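Local coordinates for protein putative rRNA methyltransferase (PDB 4RWZ) that probably methylates the 16S rRNA of the 30S ribosomal subunit and so confers resistance to aminoglycoside antibiotics, at residues 59-64 and 82-87; 29-34 and 101-106; 38-43 and 75-80; 88-93 and 126-131. All blocks are in the same frame, centred on the assembly; numbering follows the deposited sequence.

Followed from the N terminus, the chain opens contact 2 with 29-34, at the end of strand 26-31, then contact 3 with 38-43 on helix 37-45. Contact 1 opens at 59-64, before contact 3 closes at 75-80, and itself closes at 82-87, so contacts 1 and 3 cross. Both are nested within the loop that contact 2 closes at 101-106. Contact 4 opens at 88-93, inside that loop, and closes beyond it at 126-131, crossing contact 2. Contact 2 pairs two strands of the sheet, contacts 1 and 3 tie helices 62-68 and 37-45 to strand 80-84 and its approach, and contact 4 joins the loop after strand 80-84 to the passage from helix 119-127 into strand 129-130.

Contact 1 (59-64 and 82-87)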
loop_
_atom_site.group_PDB
_atom_site.type_symbol
_atom_site.label_atom_id
_atom_site.label_comp_id
_atom_site.label_asym_id
_atom_site.label_seq_id
_atom_site.Cartn_x
_atom_site.Cartn_y
_atom_site.Cartn_z
ATOM N N GLU A 59 -1.908 -11.963 11.743
ATOM C CA GLU A 59 -2.346 -11.777 13.146
ATOM C C GLU A 59 -2.497 -10.286 13.457
ATOM O O GLU A 59 -3.315 -9.909 14.295
ATOM C CB GLU A 59 -1.414 -12.479 14.152
ATOM C CG GLU A 59 -0.274 -11.647 14.738
ATOM C CD GLU A 59 1.057 -11.756 13.951
ATOM O OE1 GLU A 59 1.204 -12.702 13.129
ATOM O OE2 GLU A 59 1.980 -10.931 14.195
ATOM N N ARG A 60 -1.774 -9.411 12.732
ATOM C CA ARG A 60 -1.919 -7.988 13.026
ATOM C C ARG A 60 -3.295 -7.481 12.637
ATOM O O ARG A 60 -3.759 -6.468 13.196
ATOM C CB ARG A 60 -0.887 -7.132 12.212
ATOM C CG ARG A 60 0.556 -7.346 12.729
ATOM C CD ARG A 60 1.560 -6.451 11.954
ATOM N NE ARG A 60 2.954 -6.691 12.418
ATOM C CZ ARG A 60 3.984 -6.999 11.614
ATOM N NH1 ARG A 60 3.794 -7.207 10.326
ATOM N NH2 ARG A 60 5.201 -7.192 12.126
ATOM N N MET A 61 -3.896 -8.127 11.629
ATOM C CA MET A 61 -5.192 -7.679 11.051
ATOM C C MET A 61 -6.359 -8.504 11.614
ATOM O O MET A 61 -7.479 -8.355 11.163
ATOM C CB MET A 61 -5.173 -7.835 9.525
ATOM C CG MET A 61 -4.098 -6.983 8.897
ATOM S SD MET A 61 -3.992 -7.149 7.099
ATOM C CE MET A 61 -3.425 -8.861 7.000
ATOM N N ARG A 62 -6.100 -9.357 12.590
ATOM C CA ARG A 62 -7.155 -10.258 13.104
ATOM C C ARG A 62 -8.364 -9.440 13.553
ATOM O O ARG A 62 -9.515 -9.722 13.189
ATOM C CB ARG A 62 -6.640 -11.062 14.291
ATOM C CG ARG A 62 -7.781 -11.882 14.960
ATOM C CD ARG A 62 -7.427 -12.324 16.390
ATOM N NE ARG A 62 -7.256 -11.179 17.292
ATOM C CZ ARG A 62 -8.257 -10.410 17.748
ATOM N NH1 ARG A 62 -9.533 -10.617 17.386
ATOM N NH2 ARG A 62 -7.979 -9.407 18.567
ATOM N N GLU A 63 -8.083 -8.441 14.371
ATOM C CA GLU A 63 -9.169 -7.697 15.007
ATOM C C GLU A 63 -10.020 -6.913 14.028
ATOM O O GLU A 63 -11.296 -6.951 14.023
ATOM C CB GLU A 63 -8.605 -6.764 16.081
ATOM C CG GLU A 63 -9.696 -5.829 16.627
ATOM C CD GLU A 63 -9.169 -4.808 17.673
ATOM O OE1 GLU A 63 -8.047 -4.969 18.203
ATOM O OE2 GLU A 63 -9.892 -3.833 17.926
ATOM N N VAL A 64 -9.333 -6.107 13.233
ATOM C CA VAL A 64 -10.044 -5.289 12.261
ATOM C C VAL A 64 -10.756 -6.120 11.216
ATOM O O VAL A 64 -11.842 -5.729 10.779
ATOM C CB VAL A 64 -9.092 -4.259 11.530
ATOM C CG1 VAL A 64 -8.137 -4.977 10.590
ATOM C CG2 VAL A 64 -9.927 -3.284 10.724
ATOM N N PHE A 82 -8.928 -7.444 4.022
ATOM C CA PHE A 82 -7.556 -7.569 4.581
ATOM C C PHE A 82 -6.838 -8.785 4.030
ATOM O O PHE A 82 -7.377 -9.874 4.095
ATOM C CB PHE A 82 -7.641 -7.596 6.115
ATOM C CG PHE A 82 -8.205 -6.284 6.601
ATOM C CD1 PHE A 82 -7.377 -5.173 6.728
ATOM C CD2 PHE A 82 -9.561 -6.153 6.791
ATOM C CE1 PHE A 82 -7.918 -3.931 7.069
ATOM C CE2 PHE A 82 -10.122 -4.909 7.126
ATOM C CZ PHE A 82 -9.275 -3.815 7.302
ATOM N N VAL A 83 -5.651 -8.564 3.473
ATOM C CA VAL A 83 -4.921 -9.539 2.665
ATOM C C VAL A 83 -3.538 -9.773 3.259
ATOM O O VAL A 83 -2.859 -8.833 3.658
ATOM C CB VAL A 83 -4.783 -8.993 1.217
ATOM C CG1 VAL A 83 -3.797 -9.837 0.362
ATOM C CG2 VAL A 83 -6.207 -8.960 0.595
ATOM N N VAL A 84 -3.129 -11.026 3.348
ATOM C CA VAL A 84 -1.834 -11.318 3.916
ATOM C C VAL A 84 -0.788 -11.491 2.799
ATOM O O VAL A 84 -0.842 -12.466 2.012
ATOM C CB VAL A 84 -1.878 -12.656 4.756
ATOM C CG1 VAL A 84 -0.557 -12.874 5.397
ATOM C CG2 VAL A 84 -2.988 -12.543 5.818
ATOM N N ALA A 85 0.171 -10.571 2.741
ATOM C CA ALA A 85 1.233 -10.633 1.716
ATOM C C ALA A 85 2.373 -9.687 2.091
ATOM O O ALA A 85 2.187 -8.698 2.795
ATOM C CB ALA A 85 0.688 -10.272 0.331
ATOM N N SER A 86 3.553 -10.072 1.613
ATOM C CA SER A 86 4.767 -9.320 1.723
ATOM C C SER A 86 4.929 -8.490 0.429
ATOM O O SER A 86 4.511 -8.923 -0.637
ATOM C CB SER A 86 5.932 -10.325 1.811
ATOM O OG SER A 86 5.686 -11.223 2.929
ATOM N N VAL A 87 5.602 -7.368 0.527
ATOM C CA VAL A 87 5.857 -6.534 -0.643
ATOM C C VAL A 87 6.663 -7.270 -1.693
ATOM O O VAL A 87 6.481 -7.022 -2.883
ATOM C CB VAL A 87 6.598 -5.246 -0.243
ATOM C CG1 VAL A 87 6.685 -4.278 -1.410
ATOM C CG2 VAL A 87 5.894 -4.590 0.913
#
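The flat group here is the Phe82 ring. Over one face lies Val64 CG1, 3.7 Å from the centroid of the Phe82 ring and only 14° off its normal, which is the geometry of a CH-pi contact. At the edge comes Met61 SD, 5.2 Å from the same centroid and 77° off the normal, a Met-aromatic contact made close to the ring plane. The second methyl of the valine also takes part: Val64 CG2 touches Phe82 CZ at 3.5 Å, so CG1 lies over the centre and CG2 over the CZ end. With chi1 of 70°, CG1 sits between the backbone N and the carbonyl carbon of Val64, which turns both methyls to the phenylalanine.

These residues belong to the beta-alpha-beta unit made of strand 49-55, helix 62-68 and strand 80-84, part of the Rossmann-like methyltransferase fold. Met61 occupies the N-cap position of the helix and Val64 its first turn, while Phe82 stands on strand 80-84, where Phe82 and Val84 also bond through the backbone to Gln4 and Ile2 of strand 2-5; the ring also packs on Val39 of helix 37-45.

Nearer the backbone, Met61 SD lies 3.8 Å from Phe82 CB and 3.9 Å from Phe82 CD1. The methionine runs straight to its sulfur and then bends at chi3, turning the methyl away from the ring. There Met61 CE comes to 3.4 Å from Val83 O, a methyl-to-carbonyl contact, and to 3.9 Å from Val84 CG2. The sulfur also packs against the methyl of Thr33.

Contact 2 (29-34 and 101-106)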
loop_
_atom_site.group_PDB
_atom_site.type_symbol
_atom_site.label_atom_id
_atom_site.label_comp_id
_atom_site.label_asym_id
_atom_site.label_seq_id
_atom_site.Cartn_x
_atom_site.Cartn_y
_atom_site.Cartn_z
ATOM N N ILE A 29 -5.559 0.582 -2.102
ATOM C CA ILE A 29 -4.783 -0.499 -1.478
ATOM C C ILE A 29 -3.784 0.131 -0.558
ATOM O O ILE A 29 -3.028 1.031 -0.950
ATOM C CB ILE A 29 -4.088 -1.379 -2.527
ATOM C CG1 ILE A 29 -5.183 -1.970 -3.463
ATOM C CG2 ILE A 29 -3.192 -2.463 -1.809
ATOM C CD1 ILE A 29 -4.573 -2.860 -4.631
ATOM N N ASP A 30 -3.747 -0.342 0.686
ATOM C CA ASP A 30 -2.826 0.210 1.678
ATOM C C ASP A 30 -1.798 -0.865 1.994
ATOM O O ASP A 30 -2.155 -1.866 2.568
ATOM C CB ASP A 30 -3.625 0.560 2.959
ATOM C CG ASP A 30 -2.745 1.188 4.071
ATOM O OD1 ASP A 30 -1.875 2.041 3.732
ATOM O OD2 ASP A 30 -2.943 0.895 5.323
ATOM N N VAL A 31 -0.528 -0.662 1.627
ATOM C CA VAL A 31 0.486 -1.728 1.791
ATOM C C VAL A 31 1.201 -1.526 3.105
ATOM O O VAL A 31 1.593 -0.386 3.430
ATOM C CB VAL A 31 1.474 -1.648 0.595
ATOM C CG1 VAL A 31 2.661 -2.563 0.802
ATOM C CG2 VAL A 31 0.726 -2.038 -0.616
ATOM N N GLY A 32 1.305 -2.603 3.895
ATOM C CA GLY A 32 1.891 -2.544 5.224
ATOM C C GLY A 32 0.901 -1.917 6.176
ATOM O O GLY A 32 1.223 -1.010 6.955
ATOM N N THR A 33 -0.317 -2.418 6.148
ATOM C CA THR A 33 -1.406 -1.698 6.860
ATOM C C THR A 33 -1.355 -1.891 8.404
ATOM O O THR A 33 -2.103 -1.225 9.164
ATOM C CB THR A 33 -2.744 -2.166 6.269
ATOM O OG1 THR A 33 -3.797 -1.286 6.640
ATOM C CG2 THR A 33 -3.087 -3.542 6.843
ATOM N N GLY A 34 -0.512 -2.806 8.886
ATOM C CA GLY A 34 -0.433 -3.000 10.326
ATOM C C GLY A 34 -1.738 -3.504 10.927
ATOM O O GLY A 34 -2.289 -4.506 10.490
ATOM N N LEU A 101 -2.715 3.894 -4.030
ATOM C CA LEU A 101 -1.933 2.929 -3.248
ATOM C C LEU A 101 -1.241 3.735 -2.168
ATOM O O LEU A 101 -0.463 4.630 -2.483
ATOM C CB LEU A 101 -0.864 2.300 -4.133
ATOM C CG LEU A 101 0.169 1.376 -3.472
ATOM C CD1 LEU A 101 -0.536 0.212 -2.995
ATOM C CD2 LEU A 101 1.192 1.008 -4.614
ATOM N N THR A 102 -1.500 3.421 -0.904
ATOM C CA THR A 102 -0.921 4.191 0.192
ATOM C C THR A 102 0.165 3.404 0.950
ATOM O O THR A 102 0.080 2.169 1.111
ATOM C CB THR A 102 -2.002 4.672 1.196
ATOM O OG1 THR A 102 -2.735 3.524 1.681
ATOM C CG2 THR A 102 -2.967 5.691 0.501
ATOM N N LEU A 103 1.234 4.115 1.340
ATOM C CA LEU A 103 2.256 3.536 2.258
ATOM C C LEU A 103 2.375 4.537 3.379
ATOM O O LEU A 103 2.979 5.600 3.209
ATOM C CB LEU A 103 3.609 3.389 1.574
ATOM C CG LEU A 103 3.562 2.250 0.536
ATOM C CD1 LEU A 103 3.351 2.894 -0.731
ATOM C CD2 LEU A 103 4.759 1.346 0.478
ATOM N N ASN A 104 1.782 4.209 4.517
ATOM C CA ASN A 104 1.739 5.120 5.674
ATOM C C ASN A 104 2.777 4.703 6.683
ATOM O O ASN A 104 2.612 3.674 7.322
ATOM C CB ASN A 104 0.377 5.024 6.353
ATOM C CG ASN A 104 -0.714 5.612 5.506
ATOM O OD1 ASN A 104 -0.544 6.700 4.993
ATOM N ND2 ASN A 104 -1.822 4.892 5.326
ATOM N N PHE A 105 3.825 5.501 6.824
ATOM C CA PHE A 105 4.900 5.198 7.781
ATOM C C PHE A 105 5.523 3.820 7.613
ATOM O O PHE A 105 5.569 3.027 8.563
ATOM C CB PHE A 105 4.401 5.379 9.218
ATOM C CG PHE A 105 3.873 6.773 9.465
ATOM C CD1 PHE A 105 4.746 7.844 9.470
ATOM C CD2 PHE A 105 2.532 7.009 9.666
ATOM C CE1 PHE A 105 4.280 9.156 9.667
ATOM C CE2 PHE A 105 2.078 8.325 9.867
ATOM C CZ PHE A 105 2.974 9.375 9.865
ATOM N N PRO A 106 6.018 3.525 6.407
ATOM C CA PRO A 106 6.665 2.219 6.180
ATOM C C PRO A 106 7.894 2.054 7.097
ATOM O O PRO A 106 8.562 3.032 7.400
ATOM C CB PRO A 106 7.163 2.324 4.708
ATOM C CG PRO A 106 7.302 3.814 4.460
ATOM C CD PRO A 106 6.069 4.390 5.223
HETATM O O HOH W 1 0.483 1.723 4.867
HETATM O O HOH W 2 -1.902 2.323 7.239
HETATM O O HOH W 3 0.823 1.451 7.782
HETATM O O HOH W 4 3.418 0.880 7.509
#
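Parallel strands 26-31 and 98-104 lie next to each other in the central sheet, where Ile29 pairs with Leu101 and Asp30 with Thr102. The register rests on two backbone bonds, Thr102 N to Ile29 O at 2.8 Å and Val31 N to Thr102 O at 2.9 Å. On the face that carries Leu101, its CD1 touches both Val31 CG2, at 3.5 Å, and Ile29 CB.

The other face is polar. Thr102 OG1 donates to Asp30 OD1 at 2.7 Å, arriving from above the carboxylate plane, 35° out of it. The other oxygen, Asp30 OD2, receives Thr33 OG1 at 2.7 Å, so the carboxylate is gripped at both oxygens; Phe38 of helix 37-45 packs against the carboxylate and Val39 against CB of Asp30. Residues 32-34 begin the glycine-rich turn after strand 26-31, the feature that in class I methyltransferases generally receives S-adenosylmethionine.

Beyond the last pair the strand ends are linked by water. Water 1 accepts from Asn104 N at 2.8 Å and lies 2.6 Å from Asp30 OD1; water 2 donates to Asp30 OD2 and accepts a hydrogen bond from Asn104 ND2. Waters 3 and 4 sit between Gly32 O and Asn104 O.

Contact 3 (38-43 and 75-80); sequences FVYRSA and GGRPNA
Three hydrogen bonds join helix residues 38-43 to the loop 75-80. Tyr40 OH donates to Gly75 O at 2.6 Å, on a lone pair in the carbonyl plane. In the reverse direction, Arg77 NH1 donates to Tyr40 O at 2.8 Å; the acceptor lies in the guanidinium plane, whereas the donor stands well above the carbonyl plane. Asn79 ND2 reaches Ala43 O at 3.0 Å along a nearly straight N-H (166°), and the same nitrogen also bonds Thr49 O.

The stacking interaction falls between two of these bonds. The guanidinium of Arg77 lies flat on the Tyr40 ring, centres 4.0 Å apart and planes at 14°, a cation-pi arrangement, with Arg77 CD adding a CH-pi contact over the same ring. The tyrosine's first torsion, with CG anti to the backbone N (chi1 -172°), carries the phenol to the loop, where OH meets Gly75 O.

Apolar contact is smaller: Ala43 CB meets Ala80 CB at 3.9 Å, and Val39 CG1 approaches the same methyl. A type I turn from Arg77 to Ala80 brings Asn79 and Ala80 round to the helix just where strand 80-84 begins.

Tyr40 thus engages the loop through its hydroxyl, ring face and backbone carbonyl. The stack and the in-plane bond together fix the rotation of the guanidinium, whose positive charge would probably polarise the phenol and strengthen its donation to Gly75.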
loop_
_atom_site.group_PDB
_atom_site.type_symbol
_atom_site.label_atom_id
_atom_site.label_comp_id
_atom_site.label_asym_id
_atom_site.label_seq_id
_atom_site.Cartn_x
_atom_site.Cartn_y
_atom_site.Cartn_z
ATOM N N PHE A 38 -6.410 2.185 9.335
ATOM C CA PHE A 38 -6.543 3.205 8.272
ATOM C C PHE A 38 -7.555 2.753 7.213
ATOM O O PHE A 38 -8.338 3.533 6.643
ATOM C CB PHE A 38 -5.175 3.430 7.627
ATOM C CG PHE A 38 -5.235 4.309 6.377
ATOM C CD1 PHE A 38 -5.451 5.679 6.480
ATOM C CD2 PHE A 38 -5.129 3.742 5.129
ATOM C CE1 PHE A 38 -5.511 6.468 5.301
ATOM C CE2 PHE A 38 -5.173 4.509 3.956
ATOM C CZ PHE A 38 -5.356 5.861 4.059
ATOM N N VAL A 39 -7.525 1.452 6.934
ATOM C CA VAL A 39 -8.432 0.868 5.921
ATOM C C VAL A 39 -9.840 0.808 6.420
ATOM O O VAL A 39 -10.796 1.127 5.683
ATOM C CB VAL A 39 -7.911 -0.507 5.440
ATOM C CG1 VAL A 39 -8.953 -1.306 4.668
ATOM C CG2 VAL A 39 -6.636 -0.297 4.565
ATOM N N TYR A 40 -10.020 0.415 7.674
ATOM C CA TYR A 40 -11.365 0.473 8.231
ATOM C C TYR A 40 -12.007 1.874 8.176
ATOM O O TYR A 40 -13.162 2.047 7.757
ATOM C CB TYR A 40 -11.337 -0.030 9.694
ATOM C CG TYR A 40 -12.730 -0.174 10.281
ATOM C CD1 TYR A 40 -13.507 -1.331 10.069
ATOM C CD2 TYR A 40 -13.284 0.841 11.030
ATOM C CE1 TYR A 40 -14.791 -1.464 10.603
ATOM C CE2 TYR A 40 -14.588 0.714 11.576
ATOM C CZ TYR A 40 -15.320 -0.440 11.354
ATOM O OH TYR A 40 -16.598 -0.517 11.878
ATOM N N ARG A 41 -11.268 2.870 8.623
ATOM C CA ARG A 41 -11.778 4.239 8.576
ATOM C C ARG A 41 -12.028 4.694 7.151
ATOM O O ARG A 41 -13.030 5.379 6.881
ATOM C CB ARG A 41 -10.768 5.188 9.227
ATOM C CG ARG A 41 -10.689 5.011 10.736
ATOM C CD ARG A 41 -9.895 6.183 11.416
ATOM N NE ARG A 41 -8.467 6.162 10.996
ATOM C CZ ARG A 41 -7.519 5.477 11.674
ATOM N NH1 ARG A 41 -7.805 4.880 12.811
ATOM N NH2 ARG A 41 -6.299 5.504 11.275
ATOM N N SER A 42 -11.116 4.359 6.249
ATOM C CA SER A 42 -11.297 4.802 4.849
ATOM C C SER A 42 -12.542 4.190 4.239
ATOM O O SER A 42 -13.299 4.844 3.482
ATOM C CB SER A 42 -10.068 4.472 3.979
ATOM O OG SER A 42 -8.886 5.148 4.428
ATOM N N ALA A 43 -12.828 2.932 4.605
ATOM C CA ALA A 43 -14.025 2.283 4.083
ATOM C C ALA A 43 -15.278 2.974 4.591
ATOM O O ALA A 43 -16.292 3.087 3.862
ATOM C CB ALA A 43 -14.014 0.738 4.452
ATOM N N GLY A 75 -20.918 -3.040 12.956
ATOM C CA GLY A 75 -19.627 -2.466 12.596
ATOM C C GLY A 75 -19.045 -2.969 11.288
ATOM O O GLY A 75 -17.945 -2.591 10.940
ATOM N N GLY A 76 -19.713 -3.876 10.588
ATOM C CA GLY A 76 -19.075 -4.432 9.390
ATOM C C GLY A 76 -18.957 -3.350 8.327
ATOM O O GLY A 76 -19.730 -2.364 8.294
ATOM N N ARG A 77 -17.971 -3.509 7.469
ATOM C CA ARG A 77 -17.803 -2.635 6.297
ATOM C C ARG A 77 -17.500 -3.529 5.133
ATOM O O ARG A 77 -16.387 -4.033 5.019
ATOM C CB ARG A 77 -16.692 -1.589 6.533
ATOM C CG ARG A 77 -17.247 -0.580 7.570
ATOM C CD ARG A 77 -16.479 0.645 7.791
ATOM N NE ARG A 77 -17.182 1.395 8.833
ATOM C CZ ARG A 77 -16.672 2.438 9.481
ATOM N NH1 ARG A 77 -15.459 2.896 9.185
ATOM N NH2 ARG A 77 -17.412 3.039 10.428
ATOM N N PRO A 78 -18.494 -3.730 4.268
ATOM C CA PRO A 78 -18.337 -4.735 3.212
ATOM C C PRO A 78 -17.394 -4.226 2.147
ATOM O O PRO A 78 -17.028 -5.011 1.291
ATOM C CB PRO A 78 -19.762 -4.910 2.645
ATOM C CG PRO A 78 -20.478 -3.604 3.015
ATOM C CD PRO A 78 -19.846 -3.135 4.314
ATOM N N ASN A 79 -16.999 -2.953 2.186
ATOM C CA ASN A 79 -16.018 -2.491 1.229
ATOM C C ASN A 79 -14.594 -2.484 1.787
ATOM O O ASN A 79 -13.736 -1.776 1.267
ATOM C CB ASN A 79 -16.360 -1.107 0.707
ATOM C CG ASN A 79 -16.498 -0.079 1.824
ATOM O OD1 ASN A 79 -16.918 -0.422 2.957
ATOM N ND2 ASN A 79 -16.196 1.197 1.498
ATOM N N ALA A 80 -14.376 -3.229 2.869
ATOM C CA ALA A 80 -13.012 -3.387 3.369
ATOM C C ALA A 80 -12.592 -4.837 3.235
ATOM O O ALA A 80 -13.391 -5.758 3.433
ATOM C CB ALA A 80 -12.911 -2.962 4.834
#

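Contact 4 (88-93 and 126-131)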
loop_
_atom_site.group_PDB
_atom_site.type_symbol
_atom_site.label_atom_id
_atom_site.label_comp_id
_atom_site.label_asym_id
_atom_site.label_seq_id
_atom_site.Cartn_x
_atom_site.Cartn_y
_atom_site.Cartn_z
ATOM N N GLN A 88 7.503 -8.226 -1.301
ATOM C CA GLN A 88 8.262 -8.936 -2.340
ATOM C C GLN A 88 7.430 -9.989 -3.067
ATOM O O GLN A 88 7.864 -10.526 -4.074
ATOM C CB GLN A 88 9.531 -9.560 -1.801
ATOM C CG GLN A 88 9.368 -11.016 -1.429
ATOM C CD GLN A 88 10.692 -11.689 -1.137
ATOM O OE1 GLN A 88 11.553 -11.142 -0.433
ATOM N NE2 GLN A 88 10.886 -12.870 -1.725
ATOM N N ALA A 89 6.229 -10.283 -2.582
ATOM C CA ALA A 89 5.377 -11.248 -3.285
ATOM C C ALA A 89 3.914 -10.897 -3.148
ATOM O O ALA A 89 3.142 -11.568 -2.447
ATOM C CB ALA A 89 5.631 -12.686 -2.772
ATOM N N LEU A 90 3.513 -9.791 -3.752
ATOM C CA LEU A 90 2.127 -9.342 -3.573
ATOM C C LEU A 90 1.241 -10.198 -4.471
ATOM O O LEU A 90 1.714 -10.636 -5.534
ATOM C CB LEU A 90 2.037 -7.848 -3.915
ATOM C CG LEU A 90 2.744 -6.928 -2.899
ATOM C CD1 LEU A 90 3.059 -5.547 -3.547
ATOM C CD2 LEU A 90 1.926 -6.713 -1.609
ATOM N N PRO A 91 0.000 -10.480 -4.068
ATOM C CA PRO A 91 -0.826 -11.399 -4.865
ATOM C C PRO A 91 -1.106 -10.860 -6.269
ATOM O O PRO A 91 -1.356 -9.664 -6.440
ATOM C CB PRO A 91 -2.150 -11.503 -4.063
ATOM C CG PRO A 91 -2.018 -10.617 -2.890
ATOM C CD PRO A 91 -0.765 -9.801 -3.004
ATOM N N GLU A 92 -1.011 -11.722 -7.278
ATOM C CA GLU A 92 -1.302 -11.300 -8.650
ATOM C C GLU A 92 -2.741 -10.846 -8.820
ATOM O O GLU A 92 -3.023 -10.032 -9.710
ATOM C CB GLU A 92 -0.963 -12.436 -9.646
ATOM C CG GLU A 92 -1.802 -13.658 -9.391
ATOM C CD GLU A 92 -1.439 -14.834 -10.280
ATOM O OE1 GLU A 92 -0.412 -14.755 -11.003
ATOM O OE2 GLU A 92 -2.191 -15.843 -10.243
ATOM N N GLU A 93 -3.644 -11.334 -7.961
ATOM C CA GLU A 93 -5.043 -10.925 -8.021
ATOM C C GLU A 93 -5.219 -9.402 -7.834
ATOM O O GLU A 93 -6.252 -8.843 -8.202
ATOM C CB GLU A 93 -5.855 -11.639 -6.935
ATOM C CG GLU A 93 -5.985 -13.152 -7.146
ATOM C CD GLU A 93 -4.841 -13.930 -6.564
ATOM O OE1 GLU A 93 -3.784 -13.341 -6.254
ATOM O OE2 GLU A 93 -4.983 -15.163 -6.411
ATOM N N ARG A 126 4.285 -0.573 -8.468
ATOM C CA ARG A 126 3.679 -0.108 -9.718
ATOM C C ARG A 126 2.751 -1.177 -10.299
ATOM O O ARG A 126 1.734 -0.880 -10.918
ATOM C CB ARG A 126 4.761 0.265 -10.730
ATOM C CG ARG A 126 4.224 0.581 -12.149
ATOM C CD ARG A 126 3.308 1.852 -12.128
ATOM N NE ARG A 126 2.861 2.183 -13.492
ATOM C CZ ARG A 126 1.821 1.581 -14.073
ATOM N NH1 ARG A 126 1.173 0.615 -13.427
ATOM N NH2 ARG A 126 1.427 1.921 -15.281
ATOM N N ARG A 127 3.083 -2.441 -10.076
ATOM C CA ARG A 127 2.228 -3.522 -10.566
ATOM C C ARG A 127 0.815 -3.458 -10.000
ATOM O O ARG A 127 -0.159 -3.880 -10.682
ATOM C CB ARG A 127 2.894 -4.877 -10.242
ATOM C CG ARG A 127 2.152 -6.138 -10.594
ATOM C CD ARG A 127 3.111 -7.279 -10.127
ATOM N NE ARG A 127 2.648 -8.649 -10.269
ATOM C CZ ARG A 127 2.291 -9.419 -9.247
ATOM N NH1 ARG A 127 2.321 -8.941 -8.007
ATOM N NH2 ARG A 127 1.904 -10.669 -9.461
ATOM N N LEU A 128 0.665 -2.887 -8.799
ATOM C CA LEU A 128 -0.653 -2.857 -8.167
ATOM C C LEU A 128 -1.559 -1.699 -8.605
ATOM O O LEU A 128 -2.742 -1.677 -8.263
ATOM C CB LEU A 128 -0.563 -2.739 -6.622
ATOM C CG LEU A 128 0.049 -3.931 -5.891
ATOM C CD1 LEU A 128 -0.131 -3.811 -4.368
ATOM C CD2 LEU A 128 -0.578 -5.166 -6.392
ATOM N N VAL A 129 -0.977 -0.734 -9.291
ATOM C CA VAL A 129 -1.654 0.519 -9.564
ATOM C C VAL A 129 -2.182 0.569 -10.987
ATOM O O VAL A 129 -1.494 0.183 -11.910
ATOM C CB VAL A 129 -0.690 1.688 -9.350
ATOM C CG1 VAL A 129 -1.440 3.042 -9.480
ATOM C CG2 VAL A 129 -0.103 1.580 -7.935
ATOM N N ARG A 130 -3.395 1.067 -11.164
ATOM C CA ARG A 130 -3.929 1.175 -12.532
ATOM C C ARG A 130 -3.309 2.403 -13.178
ATOM O O ARG A 130 -2.899 3.341 -12.464
ATOM C CB ARG A 130 -5.469 1.202 -12.529
ATOM C CG ARG A 130 -6.104 2.468 -12.110
ATOM C CD ARG A 130 -7.632 2.328 -12.197
ATOM N NE ARG A 130 -8.099 1.262 -11.325
ATOM C CZ ARG A 130 -9.156 0.495 -11.587
ATOM N NH1 ARG A 130 -9.830 0.688 -12.729
ATOM N NH2 ARG A 130 -9.531 -0.468 -10.720
ATOM N N PRO A 131 -3.193 2.408 -14.523
ATOM C CA PRO A 131 -2.689 3.600 -15.238
ATOM C C PRO A 131 -3.432 4.839 -14.792
ATOM O O PRO A 131 -4.659 4.798 -14.605
ATOM C CB PRO A 131 -3.012 3.306 -16.716
ATOM C CG PRO A 131 -3.034 1.811 -16.802
ATOM C CD PRO A 131 -3.566 1.325 -15.449
#
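Arg127, Leu90 and Leu128 account for most of the surface buried here. Arg127, on helix 119-127, has CG anti to the backbone N (chi1 177°) and continues extended to NE, and this straight reach delivers the guanidinium to the loop 88-93. There Arg127 NH1 donates to Leu90 O at 3.1 Å. The N-H points almost directly at the oxygen (173°), and that oxygen lies close to the guanidinium plane; the donor, however, stands 51° out of the carbonyl plane, so the bond is straight at the hydrogen but off the lone pairs. The other terminal nitrogen, Arg127 NH2, rests 3.4 Å from both Glu92 CA and Glu92 CB. Glu92 OE1 is 4.9 Å from Arg127 NH2, too far for a salt bridge, although the opposite charges would be expected to attract weakly.

In the Rossmann-like fold the two segments flank strand 98-104 in sequence: from strand 80-84 the chain runs through 88-93 toward it, while residues 126-131 pass from helix 119-127 into strand 129-130. The backbone of Arg127 bonds to Gly96, just before strand 98-104, and those of Leu128 and Arg130 to Ala98, at its start.

The rest of the contact is apolar. Leu90 and Leu128 meet at about a right angle, Leu90 CD1 lying 3.7 Å from Leu128 CD1 and 4.1 Å from Leu128 CG. Both leucines are buried: Leu128 CD1 also packs against Ile29, Val31 and Leu101 of the sheet, and Leu90 CD2 touches Ala85.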